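Epsin-2 (Saccharomyces cerevisiae, PDB 6ENR) binds membranes rich in phosphatidylinositol 3,5- and 4,5-bisphosphate through its ENTH domain and is required for endocytosis and actin localization. Local coordinates at residues V21-A26 / M56-K61; D60-D65 / W70-K75; V130-L133 / E137-R140. All blocks are in the same frame, centred on the assembly; numbering follows the deposited sequence.

Interaction 1. Residues V21-A26 / M56-K61; sequences VLVRDA and MDMLDK
Val23 packs on Met58 and Leu59 in a small, mainly apolar helix-to-helix contact between helix 19-26 and helix 49-63 of the ENTH domain, an all-helical superhelix. The two short segments run in nearly the same direction: their axes cross at -25° and approach to 9.7 Å, with Val23 and Met58 facing each other in the backbone register. The closest touches are between side-chain carbons.

Val23 does most of the work from its side. Its CG1 sits between the backbone N and the carbonyl carbon (chi1 74°), and both methyls are thereby turned onto the base of the Met58 side chain. CG1 comes within 3.5 Å of Met58 CB, tighter than usual for two carbons, and 3.7 Å of Met58 CG. The second methyl, CG2, takes the same two carbons from slightly farther off. Met58 starts with CG anti to its backbone N and then bends at both following torsions, and it is the CB-CG part of the chain that meets the valine. An alanine here is likely to leave a gap over Met58 CB and CG and to take from Leu59 its methyl partner across the interface.

Leu59 also touches Ser76, Val79 and Leu83 of helix 70-86, and so links this interface to that helix. Elsewhere on helix 19-26, Leu22 and Ala26 touch helix 36-45. Beside the main pair, Val23 CG2 meets Leu59 CD2 at 4.2 Å.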
ATOM      1  N   VAL A  21      -6.944   3.527  13.789  1.00 24.40           N
ATOM      2  CA  VAL A  21      -6.070   2.587  14.516  1.00 27.79           C
ATOM      3  C   VAL A  21      -5.672   1.368  13.661  1.00 23.54           C
ATOM      4  O   VAL A  21      -4.547   0.854  13.730  1.00 25.66           O
ATOM      5  CB  VAL A  21      -6.770   2.053  15.808  1.00 30.51           C
ATOM      6  CG1 VAL A  21      -5.944   0.969  16.457  1.00 32.40           C
ATOM      7  CG2 VAL A  21      -7.045   3.163  16.795  1.00 32.75           C
ATOM      8  N   LEU A  22      -6.606   0.867  12.883  1.00 21.35           N
ATOM      9  CA  LEU A  22      -6.335  -0.255  12.038  1.00 20.50           C
ATOM     10  C   LEU A  22      -5.267   0.063  10.969  1.00 17.07           C
ATOM     11  O   LEU A  22      -4.379  -0.812  10.702  1.00 17.75           O
ATOM     12  CB  LEU A  22      -7.580  -0.671  11.301  1.00 23.10           C
ATOM     13  CG  LEU A  22      -7.564  -1.837  10.377  1.00 26.02           C
ATOM     14  CD1 LEU A  22      -7.097  -3.118  11.033  1.00 33.39           C
ATOM     15  CD2 LEU A  22      -9.006  -2.024   9.835  1.00 28.37           C
ATOM     16  N   VAL A  23      -5.444   1.211  10.308  1.00 15.77           N
ATOM     17  CA  VAL A  23      -4.529   1.626   9.194  1.00 18.79           C
ATOM     18  C   VAL A  23      -3.160   2.028   9.773  1.00 17.58           C
ATOM     19  O   VAL A  23      -2.125   1.699   9.183  1.00 16.28           O
ATOM     20  CB  VAL A  23      -5.090   2.658   8.173  1.00 18.45           C
ATOM     21  CG1 VAL A  23      -5.181   4.068   8.715  1.00 19.79           C
ATOM     22  CG2 VAL A  23      -4.221   2.745   6.914  1.00 20.59           C
ATOM     23  N   ARG A  24      -3.168   2.662  10.965  1.00 20.14           N
ATOM     24  CA  ARG A  24      -1.916   3.002  11.675  1.00 22.11           C
ATOM     25  C   ARG A  24      -1.174   1.728  12.088  1.00 20.86           C
ATOM     26  O   ARG A  24       0.040   1.543  11.820  1.00 17.09           O
ATOM     27  CB  ARG A  24      -2.267   3.954  12.876  1.00 25.84           C
ATOM     28  CG  ARG A  24      -1.100   4.503  13.720  1.00 34.09           C
ATOM     29  CD  ARG A  24      -1.598   5.096  15.063  1.00 37.00           C
ATOM     30  NE  ARG A  24      -2.082   4.039  15.993  1.00 43.23           N
ATOM     31  CZ  ARG A  24      -2.620   4.244  17.203  1.00 41.70           C
ATOM     32  NH1 ARG A  24      -2.765   5.480  17.685  1.00 43.58           N
ATOM     33  NH2 ARG A  24      -3.015   3.212  17.944  1.00 35.36           N
ATOM     34  N   ASP A  25      -1.887   0.742  12.642  1.00 20.55           N
ATOM     35  CA  ASP A  25      -1.211  -0.485  13.053  1.00 23.27           C
ATOM     36  C   ASP A  25      -0.686  -1.313  11.900  1.00 20.15           C
ATOM     37  O   ASP A  25       0.448  -1.894  11.962  1.00 18.55           O
ATOM     38  CB  ASP A  25      -2.157  -1.301  13.948  1.00 29.65           C
ATOM     39  CG  ASP A  25      -2.413  -0.633  15.282  1.00 36.55           C
ATOM     40  OD1 ASP A  25      -1.806   0.411  15.598  1.00 38.03           O
ATOM     41  OD2 ASP A  25      -3.289  -1.148  16.033  1.00 42.87           O
ATOM     42  N   ALA A  26      -1.449  -1.330  10.822  1.00 17.02           N
ATOM     43  CA  ALA A  26      -1.107  -2.068   9.618  1.00 17.83           C
ATOM     44  C   ALA A  26       0.200  -1.583   8.958  1.00 17.24           C
ATOM     45  O   ALA A  26       0.783  -2.326   8.218  1.00 18.24           O
ATOM     46  CB  ALA A  26      -2.226  -1.964   8.605  1.00 19.21           C
ATOM     47  N   MET A  56      -6.712   6.036   2.996  1.00 17.15           N
ATOM     48  CA  MET A  56      -5.855   6.629   1.936  0.78 15.29           C
ATOM     49  C   MET A  56      -5.090   7.811   2.457  1.00 18.78           C
ATOM     50  O   MET A  56      -3.963   8.049   2.038  1.00 17.40           O
ATOM     51  CB  MET A  56      -6.703   6.947   0.703  0.78 15.64           C
ATOM     52  CG  MET A  56      -7.475   5.803   0.031  0.78 14.29           C
ATOM     53  SD  MET A  56      -6.617   4.162  -0.071  0.78 16.26           S
ATOM     54  CE  MET A  56      -5.518   4.462  -1.427  0.78 15.58           C
ATOM     55  N   ASP A  57      -5.653   8.554   3.430  1.00 18.24           N
ATOM     56  CA  ASP A  57      -4.923   9.656   4.069  1.00 20.53           C
ATOM     57  C   ASP A  57      -3.642   9.145   4.730  1.00 21.83           C
ATOM     58  O   ASP A  57      -2.523   9.747   4.565  1.00 19.79           O
ATOM     59  CB  ASP A  57      -5.777  10.367   5.084  1.00 22.42           C
ATOM     60  CG  ASP A  57      -5.202  11.718   5.514  1.00 25.63           C
ATOM     61  OD1 ASP A  57      -4.884  12.584   4.667  1.00 30.36           O
ATOM     62  OD2 ASP A  57      -5.132  11.907   6.693  1.00 28.45           O
ATOM     63  N   MET A  58      -3.788   8.084   5.508  1.00 17.63           N
ATOM     64  CA  MET A  58      -2.658   7.493   6.185  1.00 21.06           C
ATOM     65  C   MET A  58      -1.691   6.841   5.241  1.00 19.53           C
ATOM     66  O   MET A  58      -0.440   6.921   5.436  1.00 19.59           O
ATOM     67  CB  MET A  58      -3.104   6.439   7.212  1.00 24.02           C
ATOM     68  CG  MET A  58      -1.948   5.803   7.997  1.00 28.83           C
ATOM     69  SD  MET A  58      -0.821   6.992   8.777  1.00 42.05           S
ATOM     70  CE  MET A  58      -2.049   7.742   9.859  1.00 40.87           C
ATOM     71  N   LEU A  59      -2.222   6.139   4.250  1.00 16.06           N
ATOM     72  CA  LEU A  59      -1.334   5.540   3.259  1.00 16.29           C
ATOM     73  C   LEU A  59      -0.549   6.580   2.453  1.00 16.62           C
ATOM     74  O   LEU A  59       0.648   6.408   2.169  1.00 18.03           O
ATOM     75  CB  LEU A  59      -2.075   4.590   2.362  1.00 15.77           C
ATOM     76  CG  LEU A  59      -2.727   3.368   2.970  1.00 15.49           C
ATOM     77  CD1 LEU A  59      -3.532   2.589   1.944  1.00 15.89           C
ATOM     78  CD2 LEU A  59      -1.642   2.478   3.588  1.00 16.17           C
ATOM     79  N   ASP A  60      -1.198   7.688   2.120  1.00 18.57           N
ATOM     80  CA  ASP A  60      -0.482   8.770   1.425  1.00 18.35           C
ATOM     81  C   ASP A  60       0.675   9.256   2.262  1.00 18.27           C
ATOM     82  O   ASP A  60       1.781   9.421   1.738  1.00 17.68           O
ATOM     83  CB  ASP A  60      -1.497   9.890   1.161  1.00 21.24           C
ATOM     84  CG  ASP A  60      -1.033  10.942   0.149  1.00 26.13           C
ATOM     85  OD1 ASP A  60      -0.045  10.746  -0.581  1.00 26.53           O
ATOM     86  OD2 ASP A  60      -1.730  12.016   0.152  1.00 26.61           O
ATOM     87  N   LYS A  61       0.448   9.521   3.563  1.00 19.59           N
ATOM     88  CA  LYS A  61       1.516   9.970   4.474  1.00 19.69           C
ATOM     89  C   LYS A  61       2.692   9.013   4.591  1.00 19.52           C
ATOM     90  O   LYS A  61       3.870   9.411   4.457  1.00 19.99           O
ATOM     91  CB  LYS A  61       0.964  10.287   5.888  1.00 23.71           C
ATOM     92  CG  LYS A  61      -0.042  11.428   5.920  1.00 30.94           C
ATOM     93  CD  LYS A  61      -0.843  11.424   7.241  1.00 33.16           C
ATOM     94  CE  LYS A  61      -1.392  12.781   7.605  1.00 40.17           C
ATOM     95  NZ  LYS A  61      -2.253  13.386   6.557  1.00 40.09           N
TER

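Interaction 2. Residues D60-D65 / W70-K75; sequences DKRLND and WRHVAK
Arg62 and His72 stack face to face, and this pair dominates the contact between the end of helix 49-63 and the first turns of helix 70-86. The guanidinium and imidazole planes are 5° apart with centres 4.3 Å from each other, and His72 NE2 lies over the middle of the guanidinium. Arg62 reaches this position with a chain extended from CG to NE, which lays its aliphatic part on the ring as well: CD stands over the face in a CH-pi contact, 4.1 Å from the ring centroid. The polar end is held chiefly by Thr27 OG1, which accepts from NH1; a weaker bond from NH1 goes to Arg24 O.

Hydrogen bonding across the segments rests on the edge of the same ring. His72 ND1 donates to Asp65 OD2 at 3.4 Å, a weak bond though nearly straight (166°), with the acceptor in the ring plane and the carboxylate turned 53° from it. The negative charge of Asp65 would probably favour a proton on ND1.

The remaining contacts are of methyl groups against backbone carbonyls. Val73 CG2 is directed at two of them, 3.5 Å from Arg62 O and 3.4 Å from Asp65 O, while Leu63 CD2 reaches Val73 O at 4.1 Å. Leu63 and Val73 continue onto Leu105 of helix 99-105.

This is a helix-loop-helix step of the ENTH superhelix. Its basic edge, with Arg62, His72 and Lys75, probably belongs to the phosphoinositide headgroup pocket, as in the related epsin ENTH domain.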
ATOM      1  N   ASP A  60      -1.198   7.688   2.120  1.00 18.57           N
ATOM      2  CA  ASP A  60      -0.482   8.770   1.425  1.00 18.35           C
ATOM      3  C   ASP A  60       0.675   9.256   2.262  1.00 18.27           C
ATOM      4  O   ASP A  60       1.781   9.421   1.738  1.00 17.68           O
ATOM      5  CB  ASP A  60      -1.497   9.890   1.161  1.00 21.24           C
ATOM      6  CG  ASP A  60      -1.033  10.942   0.149  1.00 26.13           C
ATOM      7  OD1 ASP A  60      -0.045  10.746  -0.581  1.00 26.53           O
ATOM      8  OD2 ASP A  60      -1.730  12.016   0.152  1.00 26.61           O
ATOM      9  N   LYS A  61       0.448   9.521   3.563  1.00 19.59           N
ATOM     10  CA  LYS A  61       1.516   9.970   4.474  1.00 19.69           C
ATOM     11  C   LYS A  61       2.692   9.013   4.591  1.00 19.52           C
ATOM     12  O   LYS A  61       3.870   9.411   4.457  1.00 19.99           O
ATOM     13  CB  LYS A  61       0.964  10.287   5.888  1.00 23.71           C
ATOM     14  CG  LYS A  61      -0.042  11.428   5.920  1.00 30.94           C
ATOM     15  CD  LYS A  61      -0.843  11.424   7.241  1.00 33.16           C
ATOM     16  CE  LYS A  61      -1.392  12.781   7.605  1.00 40.17           C
ATOM     17  NZ  LYS A  61      -2.253  13.386   6.557  1.00 40.09           N
ATOM     18  N   ARG A  62       2.374   7.741   4.742  1.00 17.30           N
ATOM     19  CA  ARG A  62       3.338   6.723   4.886  1.00 18.00           C
ATOM     20  C   ARG A  62       4.071   6.348   3.639  1.00 18.20           C
ATOM     21  O   ARG A  62       5.278   6.043   3.709  1.00 18.31           O
ATOM     22  CB  ARG A  62       2.694   5.524   5.633  1.00 18.71           C
ATOM     23  CG  ARG A  62       2.639   5.914   7.073  1.00 20.48           C
ATOM     24  CD  ARG A  62       2.205   4.980   8.141  1.00 23.30           C
ATOM     25  NE  ARG A  62       2.213   5.693   9.425  1.00 24.29           N
ATOM     26  CZ  ARG A  62       1.903   5.157  10.597  1.00 25.95           C
ATOM     27  NH1 ARG A  62       1.556   3.872  10.703  1.00 25.30           N
ATOM     28  NH2 ARG A  62       1.939   5.915  11.684  1.00 25.24           N
ATOM     29  N   LEU A  63       3.408   6.422   2.489  1.00 18.56           N
ATOM     30  CA  LEU A  63       4.134   6.190   1.220  1.00 18.41           C
ATOM     31  C   LEU A  63       5.149   7.273   0.917  1.00 20.73           C
ATOM     32  O   LEU A  63       6.041   7.068   0.116  1.00 21.47           O
ATOM     33  CB  LEU A  63       3.175   6.075   0.068  1.00 19.12           C
ATOM     34  CG  LEU A  63       2.343   4.791   0.064  1.00 19.99           C
ATOM     35  CD1 LEU A  63       1.178   4.933  -0.883  1.00 21.57           C
ATOM     36  CD2 LEU A  63       3.118   3.572  -0.375  1.00 21.95           C
ATOM     37  N   ASN A  64       4.937   8.457   1.479  1.00 22.27           N
ATOM     38  CA  ASN A  64       5.819   9.572   1.281  1.00 22.96           C
ATOM     39  C   ASN A  64       6.982   9.597   2.260  1.00 25.65           C
ATOM     40  O   ASN A  64       7.804  10.551   2.220  1.00 28.14           O
ATOM     41  CB  ASN A  64       5.022  10.894   1.299  1.00 24.65           C
ATOM     42  CG  ASN A  64       4.333  11.177  -0.021  1.00 26.77           C
ATOM     43  OD1 ASN A  64       5.010  11.573  -0.968  1.00 26.83           O
ATOM     44  ND2 ASN A  64       3.028  10.850  -0.145  1.00 30.81           N
ATOM     45  N   ASP A  65       7.122   8.568   3.122  1.00 23.09           N
ATOM     46  CA  ASP A  65       8.217   8.576   4.074  1.00 24.89           C
ATOM     47  C   ASP A  65       9.544   8.084   3.451  1.00 24.14           C
ATOM     48  O   ASP A  65       9.603   7.621   2.327  1.00 23.70           O
ATOM     49  CB  ASP A  65       7.883   7.760   5.307  1.00 28.01           C
ATOM     50  CG  ASP A  65       8.064   8.534   6.552  1.00 33.01           C
ATOM     51  OD1 ASP A  65       9.204   9.055   6.793  1.00 28.60           O
ATOM     52  OD2 ASP A  65       7.071   8.609   7.269  1.00 36.02           O
ATOM     53  N   TRP A  70      11.601   3.678   6.277  1.00 20.58           N
ATOM     54  CA  TRP A  70      11.302   2.728   5.194  1.00 21.01           C
ATOM     55  C   TRP A  70      10.243   1.665   5.467  1.00 22.14           C
ATOM     56  O   TRP A  70       9.526   1.272   4.554  1.00 20.40           O
ATOM     57  CB  TRP A  70      12.550   2.025   4.700  1.00 20.46           C
ATOM     58  CG  TRP A  70      13.203   1.074   5.647  1.00 21.04           C
ATOM     59  CD1 TRP A  70      14.187   1.330   6.565  1.00 19.80           C
ATOM     60  CD2 TRP A  70      12.925  -0.290   5.713  1.00 19.49           C
ATOM     61  NE1 TRP A  70      14.503   0.173   7.235  1.00 22.62           N
ATOM     62  CE2 TRP A  70      13.748  -0.839   6.735  1.00 22.09           C
ATOM     63  CE3 TRP A  70      12.018  -1.118   5.030  1.00 19.05           C
ATOM     64  CZ2 TRP A  70      13.717  -2.186   7.084  1.00 23.18           C
ATOM     65  CZ3 TRP A  70      11.990  -2.463   5.386  1.00 24.38           C
ATOM     66  CH2 TRP A  70      12.856  -2.980   6.398  1.00 22.46           C
ATOM     67  N   ARG A  71      10.157   1.179   6.719  1.00 19.27           N
ATOM     68  CA  ARG A  71       9.104   0.174   6.977  1.00 18.68           C
ATOM     69  C   ARG A  71       7.686   0.759   6.765  1.00 17.93           C
ATOM     70  O   ARG A  71       6.781  -0.014   6.370  1.00 20.61           O
ATOM     71  CB  ARG A  71       9.226  -0.389   8.384  1.00 19.28           C
ATOM     72  CG  ARG A  71      10.460  -1.258   8.609  1.00 22.26           C
ATOM     73  CD  ARG A  71      10.582  -1.693  10.047  1.00 20.73           C
ATOM     74  NE  ARG A  71      11.818  -2.386  10.328  1.00 24.69           N
ATOM     75  CZ  ARG A  71      13.003  -1.836  10.563  1.00 26.65           C
ATOM     76  NH1 ARG A  71      13.224  -0.514  10.510  1.00 27.54           N
ATOM     77  NH2 ARG A  71      14.032  -2.644  10.796  1.00 26.17           N
ATOM     78  N   HIS A  72       7.478   2.060   7.003  1.00 17.52           N
ATOM     79  CA  HIS A  72       6.176   2.686   6.706  1.00 18.02           C
ATOM     80  C   HIS A  72       5.797   2.536   5.222  1.00 18.46           C
ATOM     81  O   HIS A  72       4.634   2.288   4.826  1.00 17.66           O
ATOM     82  CB  HIS A  72       6.227   4.161   7.005  1.00 19.11           C
ATOM     83  CG  HIS A  72       6.112   4.488   8.450  1.00 21.32           C
ATOM     84  ND1 HIS A  72       6.420   5.724   8.944  1.00 23.68           N
ATOM     85  CD2 HIS A  72       5.667   3.759   9.496  1.00 21.61           C
ATOM     86  CE1 HIS A  72       6.198   5.746  10.250  1.00 27.33           C
ATOM     87  NE2 HIS A  72       5.719   4.568  10.606  1.00 28.35           N
ATOM     88  N   VAL A  73       6.804   2.764   4.397  1.00 17.03           N
ATOM     89  CA  VAL A  73       6.661   2.588   2.948  1.00 15.17           C
ATOM     90  C   VAL A  73       6.360   1.184   2.514  1.00 14.89           C
ATOM     91  O   VAL A  73       5.408   0.975   1.752  1.00 17.56           O
ATOM     92  CB  VAL A  73       7.919   3.096   2.258  1.00 15.34           C
ATOM     93  CG1 VAL A  73       7.733   3.060   0.745  1.00 14.76           C
ATOM     94  CG2 VAL A  73       8.282   4.474   2.792  1.00 14.86           C
ATOM     95  N   ALA A  74       7.192   0.256   2.936  1.00 14.57           N
ATOM     96  CA  ALA A  74       7.062  -1.143   2.558  1.00 15.94           C
ATOM     97  C   ALA A  74       5.708  -1.665   2.908  1.00 15.66           C
ATOM     98  O   ALA A  74       5.021  -2.263   2.104  1.00 16.05           O
ATOM     99  CB  ALA A  74       8.124  -1.929   3.242  1.00 15.92           C
ATOM    100  N   LYS A  75       5.282  -1.368   4.153  1.00 16.40           N
ATOM    101  CA  LYS A  75       3.956  -1.828   4.595  1.00 17.22           C
ATOM    102  C   LYS A  75       2.784  -1.146   3.939  1.00 16.71           C
ATOM    103  O   LYS A  75       1.791  -1.814   3.577  1.00 15.33           O
ATOM    104  CB  LYS A  75       3.820  -1.696   6.107  1.00 18.50           C
ATOM    105  CG  LYS A  75       4.785  -2.549   6.874  1.00 22.93           C
ATOM    106  CD  LYS A  75       4.343  -2.456   8.347  1.00 26.02           C
ATOM    107  CE  LYS A  75       5.214  -3.257   9.213  1.00 27.89           C
ATOM    108  NZ  LYS A  75       4.475  -3.378  10.499  1.00 26.77           N
TER

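Interaction 3. Residues V130-L133 / E137-R140; sequences VSLL and ERLR
The short turn that joins helix 120-134 to helix 136-144, near the C-terminal end of the ENTH domain, is closed by Leu132, Leu133 and Leu139 on one side and by Ser131 and Arg138 on the other. Leu132 and Leu139 cross at about a right angle. Leu132 CD1 lies 3.9 Å from Leu139 CA and 4.1 Å from its CB, while Leu132 CD2 meets Leu139 CD1. Leu133 instead runs alongside Leu139, pointing the same way, and their CD2 methyls meet at 4.1 Å.

Arg138 has two deposited conformers; in the one described here it bends at chi3 (84°) and passes its NE over Leu132 CD1 at 3.8 Å. In this copy NH2 gives a weak, strongly bent hydrogen bond to Ser131 OG, which should be treated as doubtful. In the same conformer NH1 forms a salt bridge with Asp135, the stronger polar partner.

The leucines face the body of the domain: Leu132 touches Val84 and Arg85 of helix 70-86, Leu133 meets Phe99 of helix 99-105, and both Leu133 and Leu139 rest on Val92 of helix 89-97.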
ATOM      1  N   VAL A 130       3.174  -0.815 -10.211  1.00 20.20           N
ATOM      2  CA  VAL A 130       3.114   0.061 -11.403  1.00 21.37           C
ATOM      3  C   VAL A 130       2.752  -0.779 -12.627  1.00 21.58           C
ATOM      4  O   VAL A 130       1.839  -0.422 -13.407  1.00 22.24           O
ATOM      5  CB  VAL A 130       4.397   0.879 -11.633  1.00 21.85           C
ATOM      6  CG1 VAL A 130       4.247   1.774 -12.887  1.00 23.75           C
ATOM      7  CG2 VAL A 130       4.649   1.763 -10.455  1.00 20.52           C
ATOM      8  N   SER A 131       3.408  -1.929 -12.764  1.00 20.41           N
ATOM      9  CA  SER A 131       3.125  -2.808 -13.855  1.00 23.53           C
ATOM     10  C   SER A 131       1.647  -3.239 -13.959  1.00 22.82           C
ATOM     11  O   SER A 131       1.059  -3.221 -15.055  1.00 21.64           O
ATOM     12  CB  SER A 131       4.056  -4.011 -13.824  1.00 27.11           C
ATOM     13  OG  SER A 131       3.497  -5.060 -14.583  1.00 31.94           O
ATOM     14  N   LEU A 132       1.106  -3.655 -12.814  1.00 20.86           N
ATOM     15  CA  LEU A 132      -0.269  -4.066 -12.622  1.00 21.18           C
ATOM     16  C   LEU A 132      -1.207  -2.916 -12.995  1.00 20.05           C
ATOM     17  O   LEU A 132      -2.169  -3.087 -13.754  1.00 22.35           O
ATOM     18  CB  LEU A 132      -0.481  -4.507 -11.142  1.00 20.29           C
ATOM     19  CG  LEU A 132      -1.947  -4.940 -10.897  1.00 18.80           C
ATOM     20  CD1 LEU A 132      -2.410  -6.130 -11.742  1.00 21.04           C
ATOM     21  CD2 LEU A 132      -2.169  -5.312  -9.453  1.00 18.97           C
ATOM     22  N   LEU A 133      -0.913  -1.734 -12.467  1.00 20.94           N
ATOM     23  CA  LEU A 133      -1.784  -0.607 -12.694  1.00 20.22           C
ATOM     24  C   LEU A 133      -1.886  -0.270 -14.178  1.00 21.99           C
ATOM     25  O   LEU A 133      -2.983   0.055 -14.673  1.00 23.70           O
ATOM     26  CB  LEU A 133      -1.358   0.587 -11.870  1.00 21.91           C
ATOM     27  CG  LEU A 133      -1.706   0.365 -10.380  1.00 21.79           C
ATOM     28  CD1 LEU A 133      -0.934   1.349  -9.552  1.00 20.74           C
ATOM     29  CD2 LEU A 133      -3.186   0.526 -10.111  1.00 20.65           C
ATOM     30  N   GLU A 137      -6.260  -4.681 -18.242  1.00 30.05           N
ATOM     31  CA  GLU A 137      -6.933  -5.977 -18.461  1.00 30.55           C
ATOM     32  C   GLU A 137      -6.571  -7.003 -17.404  1.00 31.14           C
ATOM     33  O   GLU A 137      -7.440  -7.738 -16.946  1.00 28.08           O
ATOM     34  CB  GLU A 137      -6.721  -6.628 -19.855  1.00 37.08           C
ATOM     35  CG  GLU A 137      -7.404  -8.017 -20.046  1.00 41.92           C
ATOM     36  CD  GLU A 137      -8.946  -8.025 -19.807  1.00 50.26           C
ATOM     37  OE1 GLU A 137      -9.697  -7.473 -20.664  1.00 58.28           O
ATOM     38  OE2 GLU A 137      -9.438  -8.576 -18.776  1.00 51.20           O
ATOM     39  N   ARG A 138      -5.309  -7.083 -17.013  1.00 26.31           N
ATOM     40  CA  ARG A 138      -4.905  -8.036 -15.964  0.50 27.69           C
ATOM     41  C   ARG A 138      -5.499  -7.656 -14.602  1.00 24.77           C
ATOM     42  O   ARG A 138      -5.937  -8.540 -13.820  1.00 23.93           O
ATOM     43  CB  ARG A 138      -3.394  -8.074 -15.878  0.50 29.20           C
ATOM     44  CG  ARG A 138      -2.783  -8.795 -14.699  0.50 30.36           C
ATOM     45  CD  ARG A 138      -1.293  -8.993 -14.925  0.50 32.48           C
ATOM     46  NE  ARG A 138      -0.440  -7.852 -14.552  0.50 35.87           N
ATOM     47  CZ  ARG A 138       0.498  -7.319 -15.345  0.50 34.74           C
ATOM     48  NH1 ARG A 138       0.709  -7.800 -16.562  0.50 38.22           N
ATOM     49  NH2 ARG A 138       1.229  -6.312 -14.928  0.50 30.57           N
ATOM     50  N   LEU A 139      -5.491  -6.356 -14.332  1.00 23.63           N
ATOM     51  CA  LEU A 139      -6.051  -5.840 -13.065  1.00 22.19           C
ATOM     52  C   LEU A 139      -7.539  -6.165 -13.010  1.00 22.51           C
ATOM     53  O   LEU A 139      -8.078  -6.492 -11.930  1.00 24.46           O
ATOM     54  CB  LEU A 139      -5.852  -4.335 -12.947  1.00 20.76           C
ATOM     55  CG  LEU A 139      -6.396  -3.725 -11.632  1.00 22.15           C
ATOM     56  CD1 LEU A 139      -6.059  -4.529 -10.404  1.00 22.45           C
ATOM     57  CD2 LEU A 139      -5.858  -2.299 -11.452  1.00 23.26           C
ATOM     58  N   ARG A 140      -8.239  -5.992 -14.126  1.00 24.13           N
ATOM     59  CA  ARG A 140      -9.671  -6.303 -14.179  1.00 23.49           C
ATOM     60  C   ARG A 140      -9.988  -7.775 -13.927  1.00 23.35           C
ATOM     61  O   ARG A 140     -10.958  -8.101 -13.224  1.00 20.51           O
ATOM     62  CB  ARG A 140     -10.189  -5.831 -15.502  1.00 31.99           C
ATOM     63  CG  ARG A 140     -11.658  -5.879 -15.747  1.00 33.83           C
ATOM     64  CD  ARG A 140     -11.825  -4.921 -16.901  1.00 45.64           C
ATOM     65  NE  ARG A 140     -12.991  -5.141 -17.709  1.00 52.51           N
ATOM     66  CZ  ARG A 140     -13.250  -4.433 -18.799  1.00 51.05           C
ATOM     67  NH1 ARG A 140     -12.423  -3.457 -19.186  1.00 51.14           N
ATOM     68  NH2 ARG A 140     -14.346  -4.710 -19.494  1.00 56.47           N
TER

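How the interactions relate
Interactions 1 and 2 are neighbours, their centres about 9 Å apart, and both use helix 49-63: interaction 1 lays helix 19-26 on it, and interaction 2 ties its end to helix 70-86. They touch through a weak bond from Arg62 to the Arg24 carbonyl. Interaction 3 lies across the centre of the chain, its centre 22 to 23 Å from the others, and joins the last two helices. It is the most buried, with three buried leucines and, beside them, a doubtful Ser131-Arg138 bond. Interaction 1 is mainly apolar and partly buried, whereas interaction 2, also partly buried, combines methyl-to-carbonyl contacts with a stacked and charged side.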